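Side-chain contacts in histidine acid phosphatase (Hafnia alvei, PDB 4ARU), which belongs to branch 2 of the histidine phosphatase superfamily, enzymes whose core is a mixed beta sheet flanked by helices: residues Tyr265-Asn270 and Ser314-Met319; Trp341-Asn344 and Pro348-Ser351. All blocks are in the same frame, centred on the assembly; numbering follows the deposited sequence.

Contact 1: Tyr265-Asn270 and Ser314-Met319; sequences YIAKHN and SGMLGM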
loop_
_atom_site.group_PDB
_atom_site.type_symbol
_atom_site.label_atom_id
_atom_site.label_comp_id
_atom_site.label_asym_id
_atom_site.label_seq_id
_atom_site.Cartn_x
_atom_site.Cartn_y
_atom_site.Cartn_z
ATOM N N TYR A 265 4.710 9.716 -13.723
ATOM C CA TYR A 265 3.726 9.667 -14.823
ATOM C C TYR A 265 2.660 8.625 -14.561
ATOM O O TYR A 265 1.462 8.834 -14.774
ATOM C CB TYR A 265 4.441 9.409 -16.147
ATOM C CG TYR A 265 3.530 9.422 -17.348
ATOM C CD1 TYR A 265 3.068 10.606 -17.884
ATOM C CD2 TYR A 265 3.101 8.252 -17.918
ATOM C CE1 TYR A 265 2.232 10.605 -18.982
ATOM C CE2 TYR A 265 2.268 8.244 -19.004
ATOM C CZ TYR A 265 1.828 9.429 -19.517
ATOM O OH TYR A 265 0.972 9.406 -20.595
ATOM N N ILE A 266 3.071 7.464 -14.111
ATOM C CA ILE A 266 2.128 6.396 -13.837
ATOM C C ILE A 266 1.344 6.755 -12.568
ATOM O O ILE A 266 0.102 6.598 -12.515
ATOM C CB ILE A 266 2.866 5.048 -13.629
ATOM C CG1 ILE A 266 3.537 4.629 -14.927
ATOM C CG2 ILE A 266 1.905 3.991 -13.134
ATOM C CD1 ILE A 266 4.329 3.344 -14.840
ATOM N N ALA A 267 2.058 7.164 -11.523
ATOM C CA ALA A 267 1.462 7.419 -10.229
ATOM C C ALA A 267 0.337 8.492 -10.354
ATOM O O ALA A 267 -0.703 8.309 -9.750
ATOM C CB ALA A 267 2.518 7.934 -9.292
ATOM N N LYS A 268 0.523 9.524 -11.155
ATOM C CA LYS A 268 -0.516 10.557 -11.216
ATOM C C LYS A 268 -1.726 10.090 -11.996
ATOM O O LYS A 268 -2.830 10.578 -11.730
ATOM C CB LYS A 268 0.010 11.875 -11.766
ATOM C CG LYS A 268 0.283 11.840 -13.242
ATOM C CD LYS A 268 1.068 13.045 -13.683
ATOM C CE LYS A 268 1.112 13.143 -15.176
ATOM N NZ LYS A 268 1.716 14.419 -15.678
ATOM N N HIS A 269 -1.559 9.163 -12.944
ATOM C CA HIS A 269 -2.711 8.665 -13.699
ATOM C C HIS A 269 -3.523 7.727 -12.827
ATOM O O HIS A 269 -4.742 7.658 -13.003
ATOM C CB HIS A 269 -2.297 7.994 -15.012
ATOM C CG HIS A 269 -1.999 8.956 -16.102
ATOM N ND1 HIS A 269 -0.773 9.590 -16.241
ATOM C CD2 HIS A 269 -2.769 9.417 -17.114
ATOM C CE1 HIS A 269 -0.823 10.418 -17.263
ATOM N NE2 HIS A 269 -2.003 10.299 -17.841
ATOM N N ASN A 270 -2.884 6.968 -11.945
ATOM C CA ASN A 270 -3.589 5.991 -11.116
ATOM C C ASN A 270 -4.008 6.563 -9.777
ATOM O O ASN A 270 -4.930 6.027 -9.148
ATOM C CB ASN A 270 -2.738 4.748 -10.936
ATOM C CG ASN A 270 -2.579 3.947 -12.219
ATOM O OD1 ASN A 270 -3.508 3.308 -12.665
ATOM N ND2 ASN A 270 -1.392 3.990 -12.826
ATOM N N SER A 314 2.660 7.916 -2.769
ATOM C CA SER A 314 4.049 8.225 -2.423
ATOM C C SER A 314 4.787 8.859 -3.598
ATOM O O SER A 314 5.526 9.795 -3.407
ATOM C CB SER A 314 4.702 6.996 -1.842
ATOM O OG SER A 314 5.195 6.178 -2.798
ATOM N N GLY A 315 4.611 8.355 -4.811
ATOM C CA GLY A 315 5.268 8.931 -5.962
ATOM C C GLY A 315 4.787 10.335 -6.273
ATOM O O GLY A 315 5.595 11.219 -6.610
ATOM N N MET A 316 3.476 10.577 -6.155
ATOM C CA MET A 316 2.915 11.902 -6.422
ATOM C C MET A 316 3.450 12.959 -5.454
ATOM O O MET A 316 3.716 14.083 -5.876
ATOM C CB MET A 316 1.393 11.902 -6.361
ATOM C CG MET A 316 0.757 11.066 -7.431
ATOM S SD MET A 316 -1.045 11.089 -7.339
ATOM C CE MET A 316 -1.390 12.634 -8.054
ATOM N N LEU A 317 3.596 12.579 -4.184
ATOM C CA LEU A 317 4.066 13.477 -3.124
ATOM C C LEU A 317 5.594 13.396 -2.909
ATOM O O LEU A 317 6.143 14.181 -2.111
ATOM C CB LEU A 317 3.334 13.195 -1.814
ATOM C CG LEU A 317 1.865 13.634 -1.796
ATOM C CD1 LEU A 317 1.176 13.175 -0.544
ATOM C CD2 LEU A 317 1.666 15.118 -2.043
ATOM N N GLY A 318 6.290 12.551 -3.683
ATOM C CA GLY A 318 7.745 12.413 -3.540
ATOM C C GLY A 318 8.183 11.821 -2.213
ATOM O O GLY A 318 9.302 12.113 -1.757
ATOM N N MET A 319 7.330 11.065 -1.531
ATOM C CA MET A 319 7.639 10.508 -0.185
ATOM C C MET A 319 8.317 9.153 -0.361
ATOM O O MET A 319 7.825 8.298 -1.121
ATOM C CB MET A 319 6.382 10.366 0.658
ATOM C CG MET A 319 5.686 11.691 0.900
ATOM S SD MET A 319 4.251 11.557 2.001
ATOM C CE MET A 319 3.260 10.378 1.103
#
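Ala-267 and Gly-315 bring two helices so close that their CA atoms lie 5.9 Å apart, with just a methyl group between the backbones at that point. These are helix 264-282 and the last turn of helix 307-317, in the helical layers of a histidine phosphatase fold. Gly-315 offers bare backbone here, and the CB of Ala-267 sits 4.4 Å from its CA. Next to this pair, Met-316 supplies most of what the second helix brings to the contact. Its CG rests 4.0 Å from the CB of Ala-267, and from there the chain runs along the neighbouring backbone, with SD 3.7 Å from the carbonyl O of Ala-267. A bend at the last torsion (chi3 78°) then lays CE against Lys-268, 3.9 Å from its CA. Thr-272 and Leu-275, farther along helix 264-282, also touch Met-316, and Ser-405 of helix 395-405 adds a third helix. Lys-268 gives only its root to the contact; beyond CG the chain is extended and leads away, NZ making a long, weak ion pair with Glu-407. Just past the contact, helix 307-317 ends in a Schellman motif: Gly-318 takes positive phi, and Met-319 N bonds to Ser-314 O at 2.9 Å. Elsewhere on helix 264-282, the ring of His-269 is held by a nearly straight bond in its own plane, ND1 to Tyr-265 O (168° at the hydrogen), which leaves CE1 3.5 Å above the Tyr-265 ring, offset toward its rim.

Contact 2: Trp341-Asn344 and Pro348-Ser351; sequences WVDN and PYVS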
loop_
_atom_site.group_PDB
_atom_site.type_symbol
_atom_site.label_atom_id
_atom_site.label_comp_id
_atom_site.label_asym_id
_atom_site.label_seq_id
_atom_site.Cartn_x
_atom_site.Cartn_y
_atom_site.Cartn_z
ATOM N N TRP A 341 -3.712 18.800 11.722
ATOM C CA TRP A 341 -3.454 19.404 13.022
ATOM C C TRP A 341 -3.683 20.892 12.905
ATOM O O TRP A 341 -3.425 21.476 11.846
ATOM C CB TRP A 341 -1.991 19.183 13.402
ATOM C CG TRP A 341 -1.677 17.813 13.777
ATOM C CD1 TRP A 341 -1.257 16.774 12.978
ATOM C CD2 TRP A 341 -1.744 17.280 15.113
ATOM N NE1 TRP A 341 -1.057 15.648 13.740
ATOM C CE2 TRP A 341 -1.359 15.930 15.040
ATOM C CE3 TRP A 341 -2.090 17.828 16.358
ATOM C CZ2 TRP A 341 -1.340 15.111 16.167
ATOM C CZ3 TRP A 341 -2.066 17.006 17.474
ATOM C CH2 TRP A 341 -1.684 15.668 17.361
ATOM N N VAL A 342 -4.130 21.532 13.972
ATOM C CA VAL A 342 -4.145 23.024 13.995
ATOM C C VAL A 342 -3.436 23.446 15.230
ATOM O O VAL A 342 -3.510 22.788 16.248
ATOM C CB VAL A 342 -5.504 23.795 14.025
ATOM C CG1 VAL A 342 -6.272 23.607 12.739
ATOM C CG2 VAL A 342 -6.329 23.487 15.279
ATOM N N ASP A 343 -2.660 24.508 15.118
ATOM C CA ASP A 343 -1.994 25.089 16.306
ATOM C C ASP A 343 -2.937 25.996 17.050
ATOM O O ASP A 343 -4.072 26.201 16.639
ATOM C CB ASP A 343 -0.649 25.736 15.935
ATOM C CG ASP A 343 -0.779 26.952 15.052
ATOM O OD1 ASP A 343 -1.837 27.604 14.956
ATOM O OD2 ASP A 343 0.295 27.306 14.456
ATOM N N ASN A 344 -2.469 26.584 18.145
ATOM C CA ASN A 344 -3.335 27.426 18.922
ATOM C C ASN A 344 -3.656 28.781 18.310
ATOM O O ASN A 344 -4.424 29.549 18.886
ATOM C CB ASN A 344 -2.826 27.537 20.351
ATOM C CG ASN A 344 -1.545 28.338 20.466
ATOM O OD1 ASN A 344 -1.128 29.025 19.533
ATOM N ND2 ASN A 344 -0.949 28.273 21.623
ATOM N N PRO A 348 -3.730 25.419 10.070
ATOM C CA PRO A 348 -3.754 23.991 9.805
ATOM C C PRO A 348 -2.501 23.481 9.123
ATOM O O PRO A 348 -1.914 24.192 8.282
ATOM C CB PRO A 348 -5.013 23.786 8.912
ATOM C CG PRO A 348 -5.276 25.110 8.363
ATOM C CD PRO A 348 -4.567 26.189 9.138
ATOM N N TYR A 349 -2.118 22.298 9.532
ATOM C CA TYR A 349 -1.002 21.571 8.977
ATOM C C TYR A 349 -1.413 20.146 8.696
ATOM O O TYR A 349 -2.377 19.615 9.277
ATOM C CB TYR A 349 0.143 21.478 9.987
ATOM C CG TYR A 349 0.619 22.738 10.616
ATOM C CD1 TYR A 349 -0.014 23.262 11.757
ATOM C CD2 TYR A 349 1.740 23.433 10.121
ATOM C CE1 TYR A 349 0.445 24.397 12.370
ATOM C CE2 TYR A 349 2.218 24.577 10.761
ATOM C CZ TYR A 349 1.539 25.072 11.868
ATOM O OH TYR A 349 1.989 26.186 12.537
ATOM N N VAL A 350 -0.644 19.504 7.834
ATOM C CA VAL A 350 -0.764 18.075 7.570
ATOM C C VAL A 350 0.520 17.394 7.996
ATOM O O VAL A 350 1.629 17.882 7.660
ATOM C CB VAL A 350 -1.003 17.775 6.055
ATOM C CG1 VAL A 350 -1.096 16.258 5.783
ATOM C CG2 VAL A 350 -2.205 18.531 5.492
ATOM N N SER A 351 0.415 16.330 8.766
ATOM C CA SER A 351 1.502 15.394 9.033
ATOM C C SER A 351 1.195 14.073 8.313
ATOM O O SER A 351 0.017 13.712 8.169
ATOM C CB SER A 351 1.588 15.132 10.536
ATOM O OG SER A 351 2.802 14.503 10.890
#
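Tyr-349 reaches across the loop end of a beta hairpin, strands 335-342 and 348-356, to give its hydroxyl proton to Asp-343, OH to OD2 at 2.8 Å. Two torsions set this up. Tyr-349 has CG anti to its own carbonyl carbon (chi1 -52°), and its ring passes beside the carbonyl O of Trp-341, which lies at the ring edge. Asp-343 carries CG between the backbone N and the carbonyl carbon (chi1 66°), which swings the carboxylate back over the turn to meet the ring. The two flat groups are steeply turned, their planes 73° apart; the hydroxyl approaches OD2 from above the carboxylate plane, and CE1 of Tyr-349 lies 3.6 Å from the same oxygen. The other oxygen, OD1, accepts from the backbone N of Ala-345 and of Lys-347, so this one carboxylate ties the turn to the strand beyond it. Phe-8 lies against the Tyr-349 ring with the planes nearly parallel.

Trp-341 emerges on the same face of the sheet as Tyr-349. Its indole meets Ser-351 obliquely, CD1 4.1 Å from CB, while NE1 bonds to Glu-339 and Tyr-392 packs against it edge-to-face. On the opposite face Val-342 and Pro-348 form a non-hydrogen-bonded pair, CG1 to CB 4.0 Å. Val-342 and Ser-351 were each modelled in two conformers, and both distances belong to the one described. In the backbone, Trp-341 and Tyr-349 make the hydrogen-bonded pair, Trp-341 N to Tyr-349 O at 2.9 Å and Tyr-349 N to Trp-341 O at 2.8 Å. That last oxygen has a further neighbour, a CA-H...O contact from Pro-348 CA at 3.3 Å.

In the fold
From the N terminus, strand 9-18 comes first and later pairs with strand 335-342. Well beyond it, helix 264-282 opens contact 1, which closes at helix 307-317 after 43 intervening residues; the loop between includes strand 300-305, which also pairs with 9-18. Contact 2 follows in series, neither nesting in nor crossing contact 1, and closes over the short loop 343-347. Contact 1 thus joins helix to helix, contact 2 neighbouring strands of the mixed sheet. Their centres are 24 Å apart and their nearest atoms about 7 Å, without touching. Helix 395-405 reaches both: Ser-405 meets Met-316, while Leu-395 packs on Pro-348.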